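Local coordinates for spore coat polysaccharide biosynthesis protein SpsE (Bacillus subtilis, PDB 1VLI), which probably acts as a sialic acid synthase-like (N-acylneuraminate-9-phosphate synthase) enzyme in making the polysaccharide of the spore coat, at residues F30-A35 with A58-F63; F163-A168 with I190-A195; D225-P230 with I245-T250. All blocks are in the same frame, centred on the assembly; numbering follows the deposited sequence.

Contact 1 (F30-A35 with A58-F63); sequences FIIAEA and ADAVKF
Five main-chain hydrogen bonds tie Ile31, Ala33 and Ala35 to Asp59, Ala60 and Lys62 in parallel register. Ala33 donates through N to Ala60 O (2.9 Å) and accepts through O from Lys62 N (2.8 Å). Ile31 O is gripped twice, by Asp59 N and Ala60 N, both in the plane of its carbonyl. A sixth bond uses a side chain: Asp59 OD2 receives Ile31 N on its anti lone pair, 2.9 Å away and nearly straight at 168°. The same carboxylate also meets Lys21 and Arg277, so this buried charge is shared among several donors. These strands, with helix 43-56 between them, form the first beta-alpha-beta crossover of the TIM barrel; Ile32, Ala60, Glu34 and Lys62 share one sheet face, while Ala33 and Val61 lie on the other. Among the charged groups, Lys62 NZ makes a weak salt bridge to Glu34 OE2 at 3.4 Å, its stronger partner being Glu246. Two CH-pi contacts add to the packing. With CG anti to the backbone N (chi1 -171°), the Phe30 ring reaches across to lie with one face against Asp59 CB, CE1 3.6 Å from it, and Ala35 CB sits 3.9 Å from the Phe63 ring centroid, over a face.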
loop_
_atom_site.group_PDB
_atom_site.type_symbol
_atom_site.label_atom_id
_atom_site.label_comp_id
_atom_site.label_asym_id
_atom_site.label_seq_id
_atom_site.Cartn_x
_atom_site.Cartn_y
_atom_site.Cartn_z
ATOM N N PHE A 30 1.899 -9.552 12.878
ATOM C CA PHE A 30 1.384 -10.126 11.626
ATOM C C PHE A 30 2.416 -9.877 10.527
ATOM O O PHE A 30 2.717 -8.700 10.179
ATOM C CB PHE A 30 0.032 -9.496 11.273
ATOM C CG PHE A 30 -0.675 -10.169 10.128
ATOM C CD1 PHE A 30 -1.471 -11.291 10.329
ATOM C CD2 PHE A 30 -0.556 -9.654 8.844
ATOM C CE1 PHE A 30 -2.120 -11.927 9.229
ATOM C CE2 PHE A 30 -1.192 -10.232 7.774
ATOM C CZ PHE A 30 -1.978 -11.403 7.963
ATOM N N ILE A 31 2.967 -10.979 10.001
ATOM C CA ILE A 31 4.083 -10.916 9.037
ATOM C C ILE A 31 3.664 -11.168 7.615
ATOM O O ILE A 31 3.108 -12.243 7.279
ATOM C CB ILE A 31 5.253 -11.869 9.424
ATOM C CG1 ILE A 31 5.671 -11.656 10.861
ATOM C CG2 ILE A 31 6.444 -11.676 8.476
ATOM C CD1 ILE A 31 6.593 -12.696 11.415
ATOM N N ILE A 32 3.953 -10.178 6.771
ATOM C CA ILE A 32 3.582 -10.214 5.350
ATOM C C ILE A 32 4.836 -10.407 4.507
ATOM O O ILE A 32 5.707 -9.526 4.464
ATOM C CB ILE A 32 2.911 -8.933 4.981
ATOM C CG1 ILE A 32 1.736 -8.643 5.917
ATOM C CG2 ILE A 32 2.423 -8.910 3.549
ATOM C CD1 ILE A 32 1.249 -7.151 5.822
ATOM N N ALA A 33 4.947 -11.574 3.857
ATOM C CA ALA A 33 6.019 -11.753 2.889
ATOM C C ALA A 33 5.567 -11.216 1.537
ATOM O O ALA A 33 4.550 -11.654 0.999
ATOM C CB ALA A 33 6.417 -13.182 2.803
ATOM N N GLU A 34 6.321 -10.265 0.995
ATOM C CA GLU A 34 5.927 -9.523 -0.197
ATOM C C GLU A 34 6.686 -10.082 -1.421
ATOM O O GLU A 34 7.895 -9.851 -1.610
ATOM C CB GLU A 34 6.087 -7.998 0.082
ATOM C CG GLU A 34 6.529 -7.051 -1.032
ATOM C CD GLU A 34 5.416 -6.635 -1.972
ATOM O OE1 GLU A 34 4.609 -7.495 -2.410
ATOM O OE2 GLU A 34 5.375 -5.432 -2.300
ATOM N N ALA A 35 5.955 -10.895 -2.205
ATOM C CA ALA A 35 6.479 -11.601 -3.382
ATOM C C ALA A 35 6.556 -10.702 -4.617
ATOM O O ALA A 35 7.414 -10.914 -5.482
ATOM C CB ALA A 35 5.646 -12.862 -3.672
ATOM N N ALA A 58 5.822 -17.015 7.841
ATOM C CA ALA A 58 5.075 -15.797 7.588
ATOM C C ALA A 58 3.564 -16.032 7.707
ATOM O O ALA A 58 3.087 -17.171 7.592
ATOM C CB ALA A 58 5.439 -15.259 6.235
ATOM N N ASP A 59 2.816 -14.960 7.935
ATOM C CA ASP A 59 1.369 -15.041 8.108
ATOM C C ASP A 59 0.642 -14.891 6.800
ATOM O O ASP A 59 -0.455 -15.427 6.608
ATOM C CB ASP A 59 0.904 -13.924 9.040
ATOM C CG ASP A 59 1.279 -14.198 10.459
ATOM O OD1 ASP A 59 0.796 -15.242 10.971
ATOM O OD2 ASP A 59 2.071 -13.470 11.129
ATOM N N ALA A 60 1.249 -14.122 5.909
ATOM C CA ALA A 60 0.590 -13.660 4.702
ATOM C C ALA A 60 1.624 -13.682 3.609
ATOM O O ALA A 60 2.831 -13.565 3.885
ATOM C CB ALA A 60 0.059 -12.210 4.893
ATOM N N VAL A 61 1.156 -13.815 2.373
ATOM C CA VAL A 61 2.030 -13.702 1.221
ATOM C C VAL A 61 1.334 -12.757 0.287
ATOM O O VAL A 61 0.120 -12.867 0.059
ATOM C CB VAL A 61 2.305 -15.073 0.540
ATOM C CG1 VAL A 61 1.005 -15.663 -0.001
ATOM C CG2 VAL A 61 3.373 -14.935 -0.579
ATOM N N LYS A 62 2.091 -11.791 -0.225
ATOM C CA LYS A 62 1.512 -10.730 -1.015
ATOM C C LYS A 62 2.043 -10.703 -2.457
ATOM O O LYS A 62 3.275 -10.660 -2.659
ATOM C CB LYS A 62 1.760 -9.401 -0.317
ATOM C CG LYS A 62 1.512 -8.236 -1.250
ATOM C CD LYS A 62 0.631 -7.236 -0.630
ATOM C CE LYS A 62 1.494 -6.168 0.086
ATOM N NZ LYS A 62 2.299 -5.379 -0.879
ATOM N N PHE A 63 1.110 -10.714 -3.431
ATOM C CA PHE A 63 1.398 -10.643 -4.877
ATOM C C PHE A 63 0.803 -9.391 -5.522
ATOM O O PHE A 63 -0.288 -8.945 -5.148
ATOM C CB PHE A 63 0.830 -11.872 -5.609
ATOM C CG PHE A 63 1.612 -13.146 -5.348
ATOM C CD1 PHE A 63 2.718 -13.477 -6.135
ATOM C CD2 PHE A 63 1.261 -13.991 -4.306
ATOM C CE1 PHE A 63 3.461 -14.611 -5.885
ATOM C CE2 PHE A 63 2.011 -15.152 -4.045
ATOM C CZ PHE A 63 3.115 -15.454 -4.836
#

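Contact 2 (F163-A168 with I190-A195); sequences FSTAGA and IMHCVA
In the beta-alpha-beta unit made by strand 161-164, helix 170-181 and strand 188-193, Phe163 and Ser164 pair in parallel with Ile190 and Met191, and the loop that follows leans on the end of the second strand. Met191 N donates to Phe163 O at 2.7 Å with an N-H...O angle of 176°, almost linear. Next along, the Thr165 side chain contributes a bond: OG1 donates to Met191 O at 2.7 Å, approaching somewhat tilted from the carbonyl plane. The hydroxyl gets there because it sits between the backbone N and the carbonyl carbon (chi1 63°), which turns the methyl CG2 to meet Ile190 CG2 at 3.6 Å. Thr165 OG1 is also bonded to Lys301 NZ.

On the face shared by Phe163 and Ile190 the two side chains lie side by side, pointing the same way, and Phe163 CZ comes within 3.7 Å of Ile190 CG1. Helix 170-181 packs against this layer through Val173, Ala176 and Ile180. On the other face Ser164 OG rests against Met191 CB, while its polar partner is Lys139. Met191, a selenomethionine, bends away from Ser164 to reach Leu244 and Glu246. Farther along, Ala166 CB touches Ala195 CB at 3.7 Å and Cys193 SG at 4.1 Å. Ala166 belongs to a type II turn from Thr165 to Ala168, in which Gly167 takes the positive phi that favours glycine. Such a tight turn at the C-terminal end of a parallel strand, with a helix behind and a neighbouring strand beside it, belongs to the beta-alpha loops that rim the mouth of a TIM barrel.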
loop_
_atom_site.group_PDB
_atom_site.type_symbol
_atom_site.label_atom_id
_atom_site.label_comp_id
_atom_site.label_asym_id
_atom_site.label_seq_id
_atom_site.Cartn_x
_atom_site.Cartn_y
_atom_site.Cartn_z
ATOM N N PHE A 163 -3.002 0.633 5.096
ATOM C CA PHE A 163 -2.494 1.671 4.197
ATOM C C PHE A 163 -1.086 2.137 4.537
ATOM O O PHE A 163 -0.687 2.144 5.692
ATOM C CB PHE A 163 -3.503 2.789 3.936
ATOM C CG PHE A 163 -3.706 3.739 5.083
ATOM C CD1 PHE A 163 -2.839 4.847 5.275
ATOM C CD2 PHE A 163 -4.794 3.585 5.938
ATOM C CE1 PHE A 163 -3.066 5.750 6.276
ATOM C CE2 PHE A 163 -5.012 4.495 6.981
ATOM C CZ PHE A 163 -4.158 5.590 7.140
ATOM N N SER A 164 -0.317 2.450 3.504
ATOM C CA SER A 164 1.063 2.775 3.670
ATOM C C SER A 164 1.244 4.288 3.660
ATOM O O SER A 164 0.378 5.025 3.197
ATOM C CB SER A 164 1.852 2.094 2.573
ATOM O OG SER A 164 2.235 0.790 3.001
ATOM N N THR A 165 2.359 4.764 4.172
ATOM C CA THR A 165 2.509 6.205 4.361
ATOM C C THR A 165 3.843 6.802 3.911
ATOM O O THR A 165 4.304 7.792 4.512
ATOM C CB THR A 165 2.294 6.549 5.847
ATOM O OG1 THR A 165 3.310 5.915 6.628
ATOM C CG2 THR A 165 0.972 5.958 6.387
ATOM N N ALA A 166 4.475 6.238 2.878
ATOM C CA ALA A 166 5.757 6.789 2.422
ATOM C C ALA A 166 5.576 8.226 1.991
ATOM O O ALA A 166 4.655 8.546 1.217
ATOM C CB ALA A 166 6.345 5.991 1.290
ATOM N N GLY A 167 6.444 9.096 2.501
ATOM C CA GLY A 167 6.436 10.516 2.110
ATOM C C GLY A 167 5.269 11.368 2.604
ATOM O O GLY A 167 5.107 12.504 2.153
ATOM N N ALA A 168 4.477 10.827 3.539
ATOM C CA ALA A 168 3.248 11.460 4.004
ATOM C C ALA A 168 3.578 12.320 5.197
ATOM O O ALA A 168 4.566 12.082 5.880
ATOM C CB ALA A 168 2.212 10.414 4.392
ATOM N N ILE A 190 -1.995 1.063 9.767
ATOM C CA ILE A 190 -1.263 2.158 9.106
ATOM C C ILE A 190 0.197 1.733 9.077
ATOM O O ILE A 190 0.760 1.485 10.125
ATOM C CB ILE A 190 -1.414 3.463 9.936
ATOM C CG1 ILE A 190 -2.901 3.815 10.121
ATOM C CG2 ILE A 190 -0.642 4.626 9.288
ATOM C CD1 ILE A 190 -3.164 5.129 10.819
HETATM N N MSE A 191 0.798 1.608 7.889
HETATM C CA MSE A 191 2.198 1.192 7.801
HETATM C C MSE A 191 3.094 2.424 7.668
HETATM O O MSE A 191 2.857 3.270 6.836
HETATM C CB MSE A 191 2.449 0.281 6.620
HETATM C CG MSE A 191 1.453 -0.927 6.474
HETATM SE SE MSE A 191 1.681 -2.194 7.901
HETATM C CE MSE A 191 3.239 -3.156 7.220
ATOM N N HIS A 192 4.127 2.509 8.481
ATOM C CA HIS A 192 5.223 3.430 8.232
ATOM C C HIS A 192 6.112 2.799 7.191
ATOM O O HIS A 192 6.221 1.584 7.136
ATOM C CB HIS A 192 6.017 3.681 9.520
ATOM C CG HIS A 192 7.281 4.450 9.306
ATOM N ND1 HIS A 192 7.315 5.655 8.633
ATOM C CD2 HIS A 192 8.554 4.190 9.682
ATOM C CE1 HIS A 192 8.554 6.109 8.620
ATOM N NE2 HIS A 192 9.322 5.246 9.255
ATOM N N CYS A 193 6.794 3.617 6.404
ATOM C CA CYS A 193 7.406 3.119 5.207
ATOM C C CYS A 193 8.309 4.167 4.578
ATOM O O CYS A 193 7.997 5.346 4.630
ATOM C CB CYS A 193 6.259 2.816 4.244
ATOM S SG CYS A 193 6.819 2.129 2.719
ATOM N N VAL A 194 9.399 3.735 3.948
ATOM C CA VAL A 194 10.253 4.618 3.125
ATOM C C VAL A 194 10.238 4.199 1.634
ATOM O O VAL A 194 10.530 3.037 1.309
ATOM C CB VAL A 194 11.702 4.568 3.610
ATOM C CG1 VAL A 194 12.531 5.627 2.920
ATOM C CG2 VAL A 194 11.767 4.712 5.122
ATOM N N ALA A 195 9.923 5.129 0.728
ATOM C CA ALA A 195 9.688 4.775 -0.701
ATOM C C ALA A 195 10.931 4.411 -1.525
ATOM O O ALA A 195 10.814 3.799 -2.594
ATOM C CB ALA A 195 8.844 5.845 -1.428
#

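Contact 3 (D225-P230 with I245-T250); sequences DHSEHP and IEKHFT
The zinc site brings the rings of His226 and His248 together, one from the loop after strand 220-225 and the other from strand 244-248. They meet rim to rim with planes 51° apart, His226 CD2 lying 3.6 Å from His248 NE2, neither ring over the face of the other. Behind them, Asp225 N donates to Glu246 O at 2.7 Å, joining the strands, and a water bridges Asp225 O to His248 N.

Lys247 organises the loop. Its CG is anti to the backbone N (chi1 -165°), and after a bend at chi2 the chain runs extended alongside Asp225. NZ then gives three hydrogen bonds: to Asp225 OD2 (2.6 Å, a salt bridge met from above the carboxylate plane), to Ser227 O (2.6 Å) and to His229 O (2.8 Å). The other carboxylate oxygen, Asp225 OD1, accepts from Ser227 OG at 2.7 Å and from Ser227 N, the latter forming an Asx turn, so the carboxylate pins Ser227 by its hydroxyl and its backbone N. A methionine in place of Lys247 would probably leave the Asp225 carboxylate without its countercharge and the carbonyls of Ser227 and His229 without this donor, setting the loop that follows His226 free to shift. Metal ligands drawn from the C-terminal ends of adjacent parallel strands fit the catalytic end of a TIM barrel.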
loop_
_atom_site.group_PDB
_atom_site.type_symbol
_atom_site.label_atom_id
_atom_site.label_comp_id
_atom_site.label_asym_id
_atom_site.label_seq_id
_atom_site.Cartn_x
_atom_site.Cartn_y
_atom_site.Cartn_z
ATOM N N ASP A 225 9.241 -2.712 5.465
ATOM C CA ASP A 225 10.679 -2.588 5.530
ATOM C C ASP A 225 11.312 -2.716 4.165
ATOM O O ASP A 225 11.211 -3.769 3.535
ATOM C CB ASP A 225 11.231 -3.646 6.483
ATOM C CG ASP A 225 12.711 -3.467 6.765
ATOM O OD1 ASP A 225 13.287 -2.410 6.422
ATOM O OD2 ASP A 225 13.387 -4.338 7.344
ATOM N N HIS A 226 11.964 -1.649 3.714
ATOM C CA HIS A 226 12.660 -1.648 2.431
ATOM C C HIS A 226 14.182 -1.730 2.537
ATOM O O HIS A 226 14.884 -1.630 1.531
ATOM C CB HIS A 226 12.258 -0.437 1.587
ATOM C CG HIS A 226 10.871 -0.521 1.039
ATOM N ND1 HIS A 226 10.022 0.561 0.991
ATOM C CD2 HIS A 226 10.177 -1.567 0.532
ATOM C CE1 HIS A 226 8.868 0.189 0.467
ATOM N NE2 HIS A 226 8.935 -1.099 0.185
ATOM N N SER A 227 14.686 -1.920 3.750
ATOM C CA SER A 227 16.116 -2.079 3.992
ATOM C C SER A 227 16.569 -3.507 3.725
ATOM O O SER A 227 15.789 -4.450 3.878
ATOM C CB SER A 227 16.429 -1.747 5.440
ATOM O OG SER A 227 15.977 -2.788 6.291
ATOM N N GLU A 228 17.847 -3.639 3.373
ATOM C CA GLU A 228 18.474 -4.894 2.955
ATOM C C GLU A 228 18.599 -5.957 4.047
ATOM O O GLU A 228 18.257 -7.125 3.837
ATOM C CB GLU A 228 19.874 -4.620 2.394
ATOM C CG GLU A 228 19.914 -3.878 1.067
ATOM C CD GLU A 228 21.262 -4.022 0.379
ATOM O OE1 GLU A 228 21.595 -5.160 -0.018
ATOM O OE2 GLU A 228 21.988 -3.012 0.232
ATOM N N HIS A 229 19.129 -5.551 5.194
ATOM C CA HIS A 229 19.404 -6.458 6.291
ATOM C C HIS A 229 18.176 -7.260 6.729
ATOM O O HIS A 229 17.089 -6.701 6.847
ATOM C CB HIS A 229 19.947 -5.664 7.473
ATOM C CG HIS A 229 20.635 -6.521 8.484
ATOM N ND1 HIS A 229 19.947 -7.330 9.364
ATOM C CD2 HIS A 229 21.949 -6.734 8.725
ATOM C CE1 HIS A 229 20.809 -7.988 10.117
ATOM N NE2 HIS A 229 22.030 -7.642 9.751
ATOM N N PRO A 230 18.340 -8.555 6.983
ATOM C CA PRO A 230 17.201 -9.412 7.379
ATOM C C PRO A 230 16.507 -9.105 8.728
ATOM O O PRO A 230 15.280 -9.264 8.801
ATOM C CB PRO A 230 17.802 -10.842 7.370
ATOM C CG PRO A 230 19.036 -10.726 6.530
ATOM C CD PRO A 230 19.585 -9.344 6.859
ATOM N N ILE A 245 4.685 -6.361 9.980
ATOM C CA ILE A 245 5.956 -6.155 9.275
ATOM C C ILE A 245 5.757 -6.668 7.878
ATOM O O ILE A 245 5.258 -7.784 7.696
ATOM C CB ILE A 245 7.133 -6.941 9.934
ATOM C CG1 ILE A 245 7.378 -6.540 11.386
ATOM C CG2 ILE A 245 8.443 -6.816 9.128
ATOM C CD1 ILE A 245 7.787 -4.976 11.607
ATOM N N GLU A 246 6.161 -5.872 6.900
ATOM C CA GLU A 246 6.162 -6.298 5.508
ATOM C C GLU A 246 7.624 -6.267 5.016
ATOM O O GLU A 246 8.348 -5.274 5.248
ATOM C CB GLU A 246 5.290 -5.347 4.704
ATOM C CG GLU A 246 4.879 -5.805 3.317
ATOM C CD GLU A 246 4.096 -4.729 2.566
ATOM O OE1 GLU A 246 3.709 -3.696 3.180
ATOM O OE2 GLU A 246 3.871 -4.907 1.346
ATOM N N LYS A 247 8.069 -7.366 4.387
ATOM C CA LYS A 247 9.401 -7.439 3.769
ATOM C C LYS A 247 9.316 -8.165 2.434
ATOM O O LYS A 247 8.576 -9.164 2.326
ATOM C CB LYS A 247 10.368 -8.190 4.694
ATOM C CG LYS A 247 11.864 -8.050 4.372
ATOM C CD LYS A 247 12.516 -6.899 5.098
ATOM C CE LYS A 247 14.029 -7.098 5.195
ATOM N NZ LYS A 247 14.691 -5.877 5.753
ATOM N N HIS A 248 10.053 -7.668 1.430
ATOM C CA HIS A 248 10.163 -8.357 0.133
ATOM C C HIS A 248 11.002 -9.623 0.287
ATOM O O HIS A 248 11.987 -9.644 1.058
ATOM C CB HIS A 248 10.818 -7.492 -0.932
ATOM C CG HIS A 248 10.030 -6.273 -1.293
ATOM N ND1 HIS A 248 9.521 -6.070 -2.555
ATOM C CD2 HIS A 248 9.671 -5.187 -0.562
ATOM C CE1 HIS A 248 8.879 -4.914 -2.588
ATOM N NE2 HIS A 248 8.956 -4.356 -1.392
ATOM N N PHE A 249 10.593 -10.672 -0.432
ATOM C CA PHE A 249 11.395 -11.868 -0.540
ATOM C C PHE A 249 11.394 -12.408 -1.966
ATOM O O PHE A 249 10.519 -12.091 -2.770
ATOM C CB PHE A 249 10.932 -12.938 0.451
ATOM C CG PHE A 249 9.746 -13.745 -0.011
ATOM C CD1 PHE A 249 8.481 -13.178 -0.048
ATOM C CD2 PHE A 249 9.899 -15.085 -0.372
ATOM C CE1 PHE A 249 7.382 -13.908 -0.446
ATOM C CE2 PHE A 249 8.802 -15.852 -0.778
ATOM C CZ PHE A 249 7.539 -15.269 -0.825
ATOM N N THR A 250 12.405 -13.203 -2.273
ATOM C CA THR A 250 12.521 -13.827 -3.574
ATOM C C THR A 250 12.922 -15.267 -3.343
ATOM O O THR A 250 13.123 -15.672 -2.206
ATOM C CB THR A 250 13.549 -13.092 -4.454
ATOM O OG1 THR A 250 13.706 -13.800 -5.691
ATOM C CG2 THR A 250 14.959 -13.146 -3.816
HETATM O O HOH W 1 12.151 -5.365 1.694
#

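All three contacts reach the same parallel barrel sheet, and each brings a side chain to within about 6 Å of the zinc ion. Contacts 1 and 3 are direct neighbours, their centres about 11 Å apart: Lys62 NZ of contact 1 meets Glu246 OE2 of contact 3 in a 2.8 Å salt bridge. Contact 2 stands about 14 Å from contact 3, centre to centre, yet Val194 O reaches His226 ND1 at 2.5 Å, a probable hydrogen bond that would orient the zinc-binding ring from the second shell. Contacts 1 and 2 do not touch. Around the metal, the side chain of His248 is about 2 Å away, that of Glu34 about 4 Å and that of Cys193 about 6 Å.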